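Local coordinates for protein muconate lactonizing enzyme (Corynebacterium glutamicum, PDB 3I4K) that belongs to the enolase superfamily, with an N-terminal capping domain and a TIM-barrel-type domain that holds a magnesium ion, at residues A85-L96 against V110-W118; G307-L315 against L330-I341. One frame throughout, in Å; residues are numbered along the deposited sequence.

Interaction 1 of 2, residues A85-L96 against V110-W118; sequences AVSELAGIMADL and VDVAMHDAW
Helices 89-96 and 110-118 form an antiparallel hairpin of the enolase-type N-terminal domain, at 165° and with axes 10.7 Å apart at closest approach; the 3-10 turn at V86 and S87 extends it. M114, a selenomethionine, lies at its centre. Its chain bends at chi3 (53°), which turns CE back toward V86, L89 and I92. CE is pressed against V86 CG2 at 3.4 Å, a tight pair, and I92 CD1 lies 3.5 Å from the same methyl. The other branch of V86, CG1, touches W118 CD1 at 3.6 Å.

L89 is a knob in the hole formed by D111, M114, H115 and W118. Its CD2 stands over the middle of one face of the H115 ring, a CH-pi contact 3.6 Å from the centroid. S87 CA makes a second one over the six-membered ring of W118, displaced toward the rim. M93, also a selenomethionine, crosses D111 at about a right angle, with SE 3.8 Å from D111 CB.

D111 OD1 accepts a hydrogen bond from L282 N, at the start of helix 282-294. Helix 66-81 packs on I92, L96 and M114, strand 30-43 on V86 and A117. The second subunit reaches L89 and W118.

Interaction 2 of 2, residues G307-L315 against L330-I341; sequences GPIGTAASL and LFGPQLLKDTYI
The contact joins the start of helix 308-320, the last long helix of the barrel-type domain, to the chain that wraps past it from L330 to I341. G307 is the N-cap residue, and P308 is the first residue of the helix. The P308 ring crosses Y340 at about a right angle. Its CG lies over one face of the aromatic ring, a CH-pi contact 3.8 Å from the centroid and 28° off the normal. On another side P308 CB rests on I341 CB at 3.5 Å, and L336 CD1 approaches P308 CD at 3.8 Å. Y340, I341 and L336 thus all touch the proline ring. The next residue, I309, meets I341 by their CD1 methyls, 3.3 Å apart, which is tight.

T311 reaches toward P333, with OG1 3.1 Å from CD of the proline ring. That hydroxyl sits beside its own backbone N (chi1 -62°), which lets it turn back and donate to G307 O at 2.7 Å. The donor stands above the carbonyl plane, and G307 O also accepts from T311 N. A water donates to T311 OG1 and accepts from G332 N, so it bridges the two segments. Farther along helix 308-315, S314 and L315 meet the L330 side chain: its CD2 touches S314 CB, while its CD1 is 3.5 Å from L315 CD2.

Y340 OH and the backbone N atoms of G307 and G310 bond to E52 of strand 48-53, and S314 OG bonds to T276. Strand 8-25 packs on L336 and Y340, strand 30-43 on I309 and Y340, and strand 137-144 on L315.

In the fold
Following the chain, interaction 1 comes first. It closes a short helical hairpin between helices 89-99 and 104-121 of the N-terminal family region. The chain then passes through the successive strands and helices of the barrel-type region before interaction 2 opens. Interaction 2 closes a second short loop, bringing the chain after helix 308-320 back over the start of that helix. The two are in series; neither nests nor crosses. Their centres lie 22 Å apart, yet they touch directly, where V112 CG1 packs on A313 CB at 3.6 Å. Strand 30-43 borders both contacts, and the V112–A313 pair joins the two family regions.

Interaction 1 of 2, residues A85-L96 against V110-W118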
ATOM      1  N   ALA A  85     -16.388  10.805 -11.369  1.00 54.15           N
ATOM      2  CA  ALA A  85     -15.271  11.705 -11.092  1.00 53.39           C
ATOM      3  C   ALA A  85     -13.975  10.899 -11.031  1.00 52.78           C
ATOM      4  O   ALA A  85     -13.951   9.794 -10.494  1.00 53.63           O
ATOM      5  CB  ALA A  85     -15.500  12.436  -9.769  1.00 51.41           C
ATOM      6  N   VAL A  86     -12.900  11.454 -11.579  1.00 51.98           N
ATOM      7  CA  VAL A  86     -11.614  10.772 -11.580  1.00 50.21           C
ATOM      8  C   VAL A  86     -11.105  10.662 -10.142  1.00 50.63           C
ATOM      9  O   VAL A  86     -10.203   9.874  -9.848  1.00 50.70           O
ATOM     10  CB  VAL A  86     -10.578  11.534 -12.448  1.00 49.57           C
ATOM     11  CG1 VAL A  86     -10.098  12.768 -11.721  1.00 50.83           C
ATOM     12  CG2 VAL A  86      -9.403  10.624 -12.796  1.00 50.66           C
ATOM     13  N   SER A  87     -11.697  11.455  -9.251  1.00 48.47           N
ATOM     14  CA  SER A  87     -11.317  11.450  -7.848  1.00 48.35           C
ATOM     15  C   SER A  87     -11.912  10.235  -7.131  1.00 47.79           C
ATOM     16  O   SER A  87     -11.797  10.101  -5.918  1.00 49.05           O
ATOM     17  CB  SER A  87     -11.774  12.748  -7.163  1.00 47.14           C
ATOM     18  OG  SER A  87     -13.188  12.847  -7.113  1.00 42.75           O
ATOM     19  N   GLU A  88     -12.558   9.360  -7.896  1.00 48.79           N
ATOM     20  CA  GLU A  88     -13.141   8.127  -7.362  1.00 48.37           C
ATOM     21  C   GLU A  88     -12.218   6.982  -7.767  1.00 46.04           C
ATOM     22  O   GLU A  88     -12.591   5.814  -7.700  1.00 46.41           O
ATOM     23  CB  GLU A  88     -14.519   7.866  -7.964  1.00 49.46           C
ATOM     24  CG  GLU A  88     -15.636   8.718  -7.415  1.00 53.46           C
ATOM     25  CD  GLU A  88     -16.950   8.437  -8.108  1.00 53.92           C
ATOM     26  OE1 GLU A  88     -17.423   7.283  -8.059  1.00 52.88           O
ATOM     27  OE2 GLU A  88     -17.510   9.377  -8.708  1.00 59.58           O
ATOM     28  N   LEU A  89     -11.022   7.345  -8.205  1.00 45.26           N
ATOM     29  CA  LEU A  89     -10.009   6.407  -8.662  1.00 45.50           C
ATOM     30  C   LEU A  89     -10.084   5.033  -7.979  1.00 46.56           C
ATOM     31  O   LEU A  89     -10.471   4.041  -8.612  1.00 46.54           O
ATOM     32  CB  LEU A  89      -8.625   7.049  -8.470  1.00 45.47           C
ATOM     33  CG  LEU A  89      -7.314   6.413  -8.950  1.00 44.89           C
ATOM     34  CD1 LEU A  89      -7.543   5.112  -9.702  1.00 44.07           C
ATOM     35  CD2 LEU A  89      -6.594   7.426  -9.808  1.00 42.34           C
ATOM     36  N   ALA A  90      -9.740   4.973  -6.696  1.00 44.19           N
ATOM     37  CA  ALA A  90      -9.763   3.703  -5.970  1.00 45.28           C
ATOM     38  C   ALA A  90     -11.074   2.929  -6.100  1.00 44.69           C
ATOM     39  O   ALA A  90     -11.059   1.709  -6.263  1.00 44.63           O
ATOM     40  CB  ALA A  90      -9.441   3.933  -4.499  1.00 45.78           C
ATOM     41  N   GLY A  91     -12.204   3.625  -6.030  1.00 43.98           N
ATOM     42  CA  GLY A  91     -13.486   2.949  -6.141  1.00 42.39           C
ATOM     43  C   GLY A  91     -13.738   2.385  -7.530  1.00 43.10           C
ATOM     44  O   GLY A  91     -14.326   1.313  -7.687  1.00 42.37           O
ATOM     45  N   ILE A  92     -13.288   3.112  -8.546  1.00 43.73           N
ATOM     46  CA  ILE A  92     -13.469   2.678  -9.921  1.00 43.14           C
ATOM     47  C   ILE A  92     -12.630   1.428 -10.167  1.00 44.35           C
ATOM     48  O   ILE A  92     -13.120   0.453 -10.740  1.00 43.58           O
ATOM     49  CB  ILE A  92     -13.076   3.806 -10.897  1.00 44.63           C
ATOM     50  CG1 ILE A  92     -14.048   4.983 -10.725  1.00 44.69           C
ATOM     51  CG2 ILE A  92     -13.089   3.296 -12.326  1.00 43.80           C
ATOM     52  CD1 ILE A  92     -13.676   6.212 -11.505  1.00 46.73           C
HETATM   53  N   MSE A  93     -11.375   1.447  -9.716  1.00 44.42           N
HETATM   54  CA  MSE A  93     -10.501   0.290  -9.892  1.00 44.92           C
HETATM   55  C   MSE A  93     -11.146  -0.935  -9.257  1.00 41.35           C
HETATM   56  O   MSE A  93     -11.078  -2.035  -9.798  1.00 39.65           O
HETATM   57  CB  MSE A  93      -9.125   0.549  -9.267  1.00 46.31           C
HETATM   58  CG  MSE A  93      -8.331   1.648  -9.956  1.00 50.53           C
HETATM   59 SE   MSE A  93      -8.069   1.324 -11.863  1.00 57.37          SE
HETATM   60  CE  MSE A  93      -9.697   2.132 -12.540  1.00 60.67           C
ATOM     61  N   ALA A  94     -11.790  -0.737  -8.114  1.00 42.13           N
ATOM     62  CA  ALA A  94     -12.458  -1.840  -7.433  1.00 41.47           C
ATOM     63  C   ALA A  94     -13.636  -2.340  -8.266  1.00 42.76           C
ATOM     64  O   ALA A  94     -13.894  -3.539  -8.320  1.00 42.04           O
ATOM     65  CB  ALA A  94     -12.939  -1.403  -6.058  1.00 42.02           C
ATOM     66  N   ASP A  95     -14.350  -1.429  -8.925  1.00 42.20           N
ATOM     67  CA  ASP A  95     -15.482  -1.846  -9.735  1.00 42.88           C
ATOM     68  C   ASP A  95     -15.062  -2.531 -11.032  1.00 41.98           C
ATOM     69  O   ASP A  95     -15.851  -3.263 -11.618  1.00 41.76           O
ATOM     70  CB  ASP A  95     -16.399  -0.660 -10.053  1.00 44.43           C
ATOM     71  CG  ASP A  95     -17.089  -0.112  -8.818  1.00 46.73           C
ATOM     72  OD1 ASP A  95     -17.525  -0.916  -7.966  1.00 47.43           O
ATOM     73  OD2 ASP A  95     -17.202   1.122  -8.700  1.00 48.23           O
ATOM     74  N   LEU A  96     -13.836  -2.294 -11.490  1.00 41.14           N
ATOM     75  CA  LEU A  96     -13.388  -2.942 -12.714  1.00 42.54           C
ATOM     76  C   LEU A  96     -13.408  -4.461 -12.539  1.00 43.65           C
ATOM     77  O   LEU A  96     -13.740  -5.196 -13.468  1.00 43.13           O
ATOM     78  CB  LEU A  96     -11.978  -2.487 -13.095  1.00 42.04           C
ATOM     79  CG  LEU A  96     -11.767  -0.997 -13.369  1.00 44.13           C
ATOM     80  CD1 LEU A  96     -10.410  -0.802 -14.043  1.00 39.32           C
ATOM     81  CD2 LEU A  96     -12.894  -0.466 -14.266  1.00 43.78           C
ATOM     82  N   VAL A 110      -5.698   1.962 -17.610  1.00 40.67           N
ATOM     83  CA  VAL A 110      -6.818   2.741 -17.091  1.00 41.72           C
ATOM     84  C   VAL A 110      -6.416   3.439 -15.787  1.00 41.18           C
ATOM     85  O   VAL A 110      -6.723   4.615 -15.569  1.00 37.34           O
ATOM     86  CB  VAL A 110      -8.053   1.849 -16.827  1.00 42.59           C
ATOM     87  CG1 VAL A 110      -9.209   2.700 -16.306  1.00 42.76           C
ATOM     88  CG2 VAL A 110      -8.459   1.129 -18.101  1.00 43.57           C
ATOM     89  N   ASP A 111      -5.712   2.709 -14.931  1.00 40.75           N
ATOM     90  CA  ASP A 111      -5.252   3.253 -13.661  1.00 41.05           C
ATOM     91  C   ASP A 111      -4.330   4.458 -13.877  1.00 41.22           C
ATOM     92  O   ASP A 111      -4.563   5.528 -13.325  1.00 38.66           O
ATOM     93  CB  ASP A 111      -4.529   2.150 -12.866  1.00 41.08           C
ATOM     94  CG  ASP A 111      -3.826   2.674 -11.622  1.00 39.86           C
ATOM     95  OD1 ASP A 111      -2.842   3.428 -11.769  1.00 39.68           O
ATOM     96  OD2 ASP A 111      -4.251   2.323 -10.498  1.00 41.89           O
ATOM     97  N   VAL A 112      -3.286   4.283 -14.681  1.00 41.76           N
ATOM     98  CA  VAL A 112      -2.339   5.361 -14.937  1.00 43.68           C
ATOM     99  C   VAL A 112      -2.983   6.574 -15.607  1.00 44.73           C
ATOM    100  O   VAL A 112      -2.667   7.711 -15.265  1.00 44.61           O
ATOM    101  CB  VAL A 112      -1.165   4.878 -15.801  1.00 42.71           C
ATOM    102  CG1 VAL A 112      -0.296   6.060 -16.218  1.00 43.31           C
ATOM    103  CG2 VAL A 112      -0.325   3.885 -15.007  1.00 43.08           C
ATOM    104  N   ALA A 113      -3.881   6.331 -16.557  1.00 46.53           N
ATOM    105  CA  ALA A 113      -4.568   7.420 -17.249  1.00 47.85           C
ATOM    106  C   ALA A 113      -5.357   8.245 -16.236  1.00 47.82           C
ATOM    107  O   ALA A 113      -5.355   9.471 -16.294  1.00 49.18           O
ATOM    108  CB  ALA A 113      -5.505   6.865 -18.321  1.00 45.77           C
HETATM  109  N   MSE A 114      -6.019   7.569 -15.304  1.00 48.39           N
HETATM  110  CA  MSE A 114      -6.797   8.255 -14.283  1.00 49.17           C
HETATM  111  C   MSE A 114      -5.918   9.057 -13.331  1.00 49.01           C
HETATM  112  O   MSE A 114      -6.280  10.161 -12.918  1.00 48.64           O
HETATM  113  CB  MSE A 114      -7.650   7.256 -13.505  1.00 50.79           C
HETATM  114  CG  MSE A 114      -8.826   6.750 -14.311  1.00 53.54           C
HETATM  115 SE   MSE A 114     -10.193   5.978 -13.205  1.00 62.49          SE
HETATM  116  CE  MSE A 114     -10.441   7.441 -11.972  1.00 58.87           C
ATOM    117  N   HIS A 115      -4.761   8.506 -12.990  1.00 48.51           N
ATOM    118  CA  HIS A 115      -3.835   9.188 -12.102  1.00 48.57           C
ATOM    119  C   HIS A 115      -3.322  10.448 -12.783  1.00 50.05           C
ATOM    120  O   HIS A 115      -3.250  11.511 -12.167  1.00 48.19           O
ATOM    121  CB  HIS A 115      -2.661   8.273 -11.748  1.00 48.87           C
ATOM    122  CG  HIS A 115      -2.925   7.369 -10.582  1.00 50.64           C
ATOM    123  ND1 HIS A 115      -2.686   7.747  -9.277  1.00 50.13           N
ATOM    124  CD2 HIS A 115      -3.425   6.112 -10.523  1.00 50.18           C
ATOM    125  CE1 HIS A 115      -3.026   6.762  -8.466  1.00 49.64           C
ATOM    126  NE2 HIS A 115      -3.479   5.758  -9.198  1.00 51.98           N
ATOM    127  N   ASP A 116      -2.963  10.325 -14.057  1.00 49.74           N
ATOM    128  CA  ASP A 116      -2.460  11.465 -14.818  1.00 51.05           C
ATOM    129  C   ASP A 116      -3.523  12.574 -14.867  1.00 50.12           C
ATOM    130  O   ASP A 116      -3.271  13.704 -14.458  1.00 49.56           O
ATOM    131  CB  ASP A 116      -2.074  11.005 -16.235  1.00 50.97           C
ATOM    132  CG  ASP A 116      -1.215  12.023 -16.984  1.00 51.68           C
ATOM    133  OD1 ASP A 116      -0.389  12.719 -16.351  1.00 48.85           O
ATOM    134  OD2 ASP A 116      -1.350  12.100 -18.223  1.00 54.03           O
ATOM    135  N   ALA A 117      -4.717  12.231 -15.341  1.00 50.70           N
ATOM    136  CA  ALA A 117      -5.814  13.187 -15.444  1.00 51.71           C
ATOM    137  C   ALA A 117      -6.100  13.905 -14.124  1.00 52.02           C
ATOM    138  O   ALA A 117      -6.398  15.102 -14.109  1.00 51.21           O
ATOM    139  CB  ALA A 117      -7.075  12.474 -15.934  1.00 51.51           C
ATOM    140  N   TRP A 118      -6.004  13.173 -13.020  1.00 51.72           N
ATOM    141  CA  TRP A 118      -6.263  13.732 -11.693  1.00 51.92           C
ATOM    142  C   TRP A 118      -5.111  14.616 -11.193  1.00 51.36           C
ATOM    143  O   TRP A 118      -5.337  15.720 -10.691  1.00 50.72           O
ATOM    144  CB  TRP A 118      -6.528  12.589 -10.708  1.00 53.97           C
ATOM    145  CG  TRP A 118      -7.253  12.983  -9.450  1.00 57.67           C
ATOM    146  CD1 TRP A 118      -7.930  14.147  -9.215  1.00 58.80           C
ATOM    147  CD2 TRP A 118      -7.425  12.178  -8.278  1.00 58.97           C
ATOM    148  NE1 TRP A 118      -8.515  14.115  -7.972  1.00 58.64           N
ATOM    149  CE2 TRP A 118      -8.222  12.917  -7.375  1.00 58.93           C
ATOM    150  CE3 TRP A 118      -6.984  10.900  -7.904  1.00 58.03           C
ATOM    151  CZ2 TRP A 118      -8.586  12.422  -6.120  1.00 59.19           C
ATOM    152  CZ3 TRP A 118      -7.347  10.408  -6.658  1.00 58.04           C
ATOM    153  CH2 TRP A 118      -8.141  11.168  -5.781  1.00 59.41           C
TER

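Interaction 2 of 2, residues G307-L315 against L330-I341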
ATOM      1  N   GLY A 307       6.786   2.729 -23.125  1.00 41.59           N
ATOM      2  CA  GLY A 307       7.200   3.862 -23.925  1.00 43.85           C
ATOM      3  C   GLY A 307       7.448   4.996 -22.940  1.00 45.85           C
ATOM      4  O   GLY A 307       7.564   4.746 -21.737  1.00 45.14           O
ATOM      5  N   PRO A 308       7.529   6.254 -23.402  1.00 45.16           N
ATOM      6  CA  PRO A 308       7.768   7.383 -22.495  1.00 44.86           C
ATOM      7  C   PRO A 308       6.692   7.571 -21.430  1.00 43.17           C
ATOM      8  O   PRO A 308       7.003   7.863 -20.279  1.00 45.06           O
ATOM      9  CB  PRO A 308       7.869   8.573 -23.448  1.00 46.33           C
ATOM     10  CG  PRO A 308       6.984   8.156 -24.599  1.00 47.84           C
ATOM     11  CD  PRO A 308       7.400   6.718 -24.792  1.00 46.12           C
ATOM     12  N   ILE A 309       5.431   7.404 -21.808  1.00 41.19           N
ATOM     13  CA  ILE A 309       4.334   7.562 -20.863  1.00 41.83           C
ATOM     14  C   ILE A 309       4.398   6.494 -19.767  1.00 44.06           C
ATOM     15  O   ILE A 309       4.374   6.807 -18.577  1.00 41.84           O
ATOM     16  CB  ILE A 309       2.961   7.475 -21.585  1.00 41.03           C
ATOM     17  CG1 ILE A 309       2.680   8.785 -22.333  1.00 43.70           C
ATOM     18  CG2 ILE A 309       1.851   7.203 -20.593  1.00 40.84           C
ATOM     19  CD1 ILE A 309       2.608  10.013 -21.428  1.00 42.80           C
ATOM     20  N   GLY A 310       4.488   5.231 -20.179  1.00 43.43           N
ATOM     21  CA  GLY A 310       4.538   4.148 -19.216  1.00 43.70           C
ATOM     22  C   GLY A 310       5.737   4.228 -18.296  1.00 42.69           C
ATOM     23  O   GLY A 310       5.630   3.956 -17.095  1.00 44.18           O
ATOM     24  N   THR A 311       6.879   4.598 -18.863  1.00 40.68           N
ATOM     25  CA  THR A 311       8.115   4.717 -18.108  1.00 40.72           C
ATOM     26  C   THR A 311       8.019   5.852 -17.090  1.00 42.07           C
ATOM     27  O   THR A 311       8.560   5.759 -15.990  1.00 39.94           O
ATOM     28  CB  THR A 311       9.294   4.979 -19.056  1.00 41.74           C
ATOM     29  OG1 THR A 311       9.447   3.861 -19.946  1.00 42.61           O
ATOM     30  CG2 THR A 311      10.578   5.199 -18.273  1.00 40.50           C
ATOM     31  N   ALA A 312       7.324   6.920 -17.466  1.00 42.46           N
ATOM     32  CA  ALA A 312       7.151   8.072 -16.591  1.00 43.14           C
ATOM     33  C   ALA A 312       6.221   7.713 -15.431  1.00 43.34           C
ATOM     34  O   ALA A 312       6.381   8.200 -14.313  1.00 42.37           O
ATOM     35  CB  ALA A 312       6.577   9.244 -17.382  1.00 43.59           C
ATOM     36  N   ALA A 313       5.238   6.865 -15.705  1.00 43.68           N
ATOM     37  CA  ALA A 313       4.313   6.455 -14.661  1.00 44.00           C
ATOM     38  C   ALA A 313       5.095   5.622 -13.652  1.00 43.40           C
ATOM     39  O   ALA A 313       4.891   5.745 -12.443  1.00 42.93           O
ATOM     40  CB  ALA A 313       3.167   5.649 -15.257  1.00 42.75           C
ATOM     41  N   SER A 314       6.009   4.793 -14.149  1.00 42.92           N
ATOM     42  CA  SER A 314       6.814   3.954 -13.267  1.00 42.66           C
ATOM     43  C   SER A 314       7.881   4.735 -12.502  1.00 42.74           C
ATOM     44  O   SER A 314       8.281   4.333 -11.407  1.00 44.85           O
ATOM     45  CB  SER A 314       7.459   2.806 -14.052  1.00 39.95           C
ATOM     46  OG  SER A 314       6.486   1.829 -14.399  1.00 38.10           O
ATOM     47  N   LEU A 315       8.353   5.842 -13.068  1.00 41.91           N
ATOM     48  CA  LEU A 315       9.360   6.649 -12.385  1.00 40.92           C
ATOM     49  C   LEU A 315       8.701   7.443 -11.249  1.00 39.98           C
ATOM     50  O   LEU A 315       9.321   7.704 -10.213  1.00 39.37           O
ATOM     51  CB  LEU A 315      10.059   7.592 -13.372  1.00 40.50           C
ATOM     52  CG  LEU A 315      11.087   6.952 -14.312  1.00 41.67           C
ATOM     53  CD1 LEU A 315      11.450   7.932 -15.411  1.00 42.05           C
ATOM     54  CD2 LEU A 315      12.336   6.545 -13.536  1.00 38.68           C
ATOM     55  N   LEU A 330      14.389   1.106 -15.957  1.00 37.57           N
ATOM     56  CA  LEU A 330      13.447   1.940 -16.699  1.00 38.37           C
ATOM     57  C   LEU A 330      14.155   2.705 -17.815  1.00 39.83           C
ATOM     58  O   LEU A 330      14.318   3.925 -17.748  1.00 37.17           O
ATOM     59  CB  LEU A 330      12.746   2.906 -15.736  1.00 36.62           C
ATOM     60  CG  LEU A 330      11.830   2.226 -14.715  1.00 34.95           C
ATOM     61  CD1 LEU A 330      11.284   3.255 -13.741  1.00 33.94           C
ATOM     62  CD2 LEU A 330      10.683   1.525 -15.435  1.00 32.09           C
ATOM     63  N   PHE A 331      14.561   1.954 -18.839  1.00 40.76           N
ATOM     64  CA  PHE A 331      15.285   2.474 -19.991  1.00 40.04           C
ATOM     65  C   PHE A 331      14.451   2.417 -21.267  1.00 42.58           C
ATOM     66  O   PHE A 331      14.924   2.790 -22.341  1.00 42.23           O
ATOM     67  CB  PHE A 331      16.551   1.650 -20.189  1.00 40.56           C
ATOM     68  CG  PHE A 331      16.286   0.199 -20.497  1.00 41.76           C
ATOM     69  CD1 PHE A 331      15.921  -0.205 -21.779  1.00 42.95           C
ATOM     70  CD2 PHE A 331      16.379  -0.766 -19.496  1.00 43.49           C
ATOM     71  CE1 PHE A 331      15.652  -1.550 -22.063  1.00 42.69           C
ATOM     72  CE2 PHE A 331      16.111  -2.113 -19.767  1.00 43.64           C
ATOM     73  CZ  PHE A 331      15.748  -2.504 -21.050  1.00 43.02           C
ATOM     74  N   GLY A 332      13.217   1.940 -21.145  1.00 43.57           N
ATOM     75  CA  GLY A 332      12.332   1.825 -22.293  1.00 44.32           C
ATOM     76  C   GLY A 332      12.523   2.900 -23.352  1.00 46.05           C
ATOM     77  O   GLY A 332      12.876   2.587 -24.496  1.00 43.52           O
ATOM     78  N   PRO A 333      12.300   4.181 -22.998  1.00 46.40           N
ATOM     79  CA  PRO A 333      12.441   5.321 -23.909  1.00 47.28           C
ATOM     80  C   PRO A 333      13.705   5.287 -24.767  1.00 48.04           C
ATOM     81  O   PRO A 333      13.672   5.669 -25.938  1.00 48.14           O
ATOM     82  CB  PRO A 333      12.408   6.517 -22.962  1.00 47.51           C
ATOM     83  CG  PRO A 333      11.451   6.050 -21.898  1.00 47.13           C
ATOM     84  CD  PRO A 333      11.935   4.640 -21.645  1.00 45.81           C
ATOM     85  N   GLN A 334      14.809   4.827 -24.187  1.00 48.51           N
ATOM     86  CA  GLN A 334      16.075   4.751 -24.905  1.00 49.77           C
ATOM     87  C   GLN A 334      16.100   3.686 -25.995  1.00 52.36           C
ATOM     88  O   GLN A 334      16.800   3.832 -26.998  1.00 53.47           O
ATOM     89  CB  GLN A 334      17.223   4.492 -23.931  1.00 49.37           C
ATOM     90  CG  GLN A 334      17.488   5.629 -22.965  1.00 49.02           C
ATOM     91  CD  GLN A 334      18.809   5.468 -22.238  1.00 50.84           C
ATOM     92  OE1 GLN A 334      19.032   4.480 -21.529  1.00 51.58           O
ATOM     93  NE2 GLN A 334      19.699   6.439 -22.414  1.00 50.38           N
ATOM     94  N   LEU A 335      15.339   2.615 -25.798  1.00 53.95           N
ATOM     95  CA  LEU A 335      15.288   1.521 -26.762  1.00 54.36           C
ATOM     96  C   LEU A 335      14.503   1.920 -28.006  1.00 55.89           C
ATOM     97  O   LEU A 335      14.692   1.352 -29.084  1.00 57.19           O
ATOM     98  CB  LEU A 335      14.650   0.289 -26.116  1.00 53.21           C
ATOM     99  CG  LEU A 335      14.774  -1.030 -26.873  1.00 52.01           C
ATOM    100  CD1 LEU A 335      16.238  -1.398 -26.997  1.00 51.76           C
ATOM    101  CD2 LEU A 335      14.011  -2.121 -26.138  1.00 50.59           C
ATOM    102  N   LEU A 336      13.617   2.897 -27.852  1.00 56.73           N
ATOM    103  CA  LEU A 336      12.814   3.374 -28.968  1.00 58.35           C
ATOM    104  C   LEU A 336      13.680   4.229 -29.890  1.00 60.45           C
ATOM    105  O   LEU A 336      14.517   5.008 -29.430  1.00 60.96           O
ATOM    106  CB  LEU A 336      11.647   4.214 -28.454  1.00 57.80           C
ATOM    107  CG  LEU A 336      10.716   3.577 -27.428  1.00 57.40           C
ATOM    108  CD1 LEU A 336       9.732   4.616 -26.925  1.00 58.17           C
ATOM    109  CD2 LEU A 336       9.988   2.402 -28.052  1.00 58.11           C
ATOM    110  N   LYS A 337      13.480   4.086 -31.193  1.00 61.99           N
ATOM    111  CA  LYS A 337      14.252   4.862 -32.153  1.00 63.22           C
ATOM    112  C   LYS A 337      13.648   6.266 -32.264  1.00 62.81           C
ATOM    113  O   LYS A 337      14.277   7.192 -32.776  1.00 62.19           O
ATOM    114  CB  LYS A 337      14.250   4.155 -33.513  1.00 64.59           C
ATOM    115  CG  LYS A 337      15.163   4.779 -34.554  1.00 66.37           C
ATOM    116  CD  LYS A 337      15.252   3.914 -35.803  1.00 68.10           C
ATOM    117  CE  LYS A 337      13.873   3.639 -36.395  1.00 70.58           C
ATOM    118  NZ  LYS A 337      13.132   4.891 -36.748  1.00 71.20           N
ATOM    119  N   ASP A 338      12.426   6.415 -31.761  1.00 62.12           N
ATOM    120  CA  ASP A 338      11.730   7.694 -31.786  1.00 61.98           C
ATOM    121  C   ASP A 338      10.744   7.747 -30.620  1.00 62.56           C
ATOM    122  O   ASP A 338      10.488   6.731 -29.974  1.00 63.10           O
ATOM    123  CB  ASP A 338      11.004   7.863 -33.123  1.00 61.57           C
ATOM    124  CG  ASP A 338      10.362   9.227 -33.275  1.00 60.89           C
ATOM    125  OD1 ASP A 338      10.965  10.227 -32.840  1.00 60.91           O
ATOM    126  OD2 ASP A 338       9.258   9.305 -33.849  1.00 63.06           O
ATOM    127  N   THR A 339      10.195   8.925 -30.341  1.00 61.62           N
ATOM    128  CA  THR A 339       9.253   9.065 -29.240  1.00 62.44           C
ATOM    129  C   THR A 339       7.982   9.823 -29.625  1.00 62.44           C
ATOM    130  O   THR A 339       7.716  10.052 -30.805  1.00 62.68           O
ATOM    131  CB  THR A 339       9.933   9.759 -28.029  1.00 61.98           C
ATOM    132  OG1 THR A 339       8.942  10.145 -27.069  1.00 63.20           O
ATOM    133  CG2 THR A 339      10.713  10.977 -28.474  1.00 61.38           C
ATOM    134  N   TYR A 340       7.188  10.181 -28.623  1.00 62.06           N
ATOM    135  CA  TYR A 340       5.950  10.925 -28.823  1.00 63.03           C
ATOM    136  C   TYR A 340       5.620  11.610 -27.509  1.00 62.84           C
ATOM    137  O   TYR A 340       4.456  11.716 -27.122  1.00 61.40           O
ATOM    138  CB  TYR A 340       4.806   9.986 -29.215  1.00 64.74           C
ATOM    139  CG  TYR A 340       4.563   8.856 -28.242  1.00 67.03           C
ATOM    140  CD1 TYR A 340       5.494   7.831 -28.091  1.00 68.04           C
ATOM    141  CD2 TYR A 340       3.400   8.808 -27.472  1.00 68.17           C
ATOM    142  CE1 TYR A 340       5.276   6.786 -27.200  1.00 70.09           C
ATOM    143  CE2 TYR A 340       3.175   7.766 -26.574  1.00 69.53           C
ATOM    144  CZ  TYR A 340       4.119   6.761 -26.446  1.00 69.82           C
ATOM    145  OH  TYR A 340       3.914   5.728 -25.564  1.00 71.70           O
ATOM    146  N   ILE A 341       6.657  12.098 -26.838  1.00 64.15           N
ATOM    147  CA  ILE A 341       6.474  12.726 -25.545  1.00 65.66           C
ATOM    148  C   ILE A 341       6.921  14.188 -25.400  1.00 66.55           C
ATOM    149  O   ILE A 341       6.910  14.734 -24.294  1.00 68.25           O
ATOM    150  CB  ILE A 341       7.150  11.848 -24.457  1.00 65.78           C
ATOM    151  CG1 ILE A 341       6.253  11.788 -23.229  1.00 66.68           C
ATOM    152  CG2 ILE A 341       8.537  12.367 -24.115  1.00 64.39           C
ATOM    153  CD1 ILE A 341       4.864  11.260 -23.525  1.00 67.87           C
TER
HETATM  154  O   HOH W   1      11.046   1.793 -19.328  1.00 34.71           O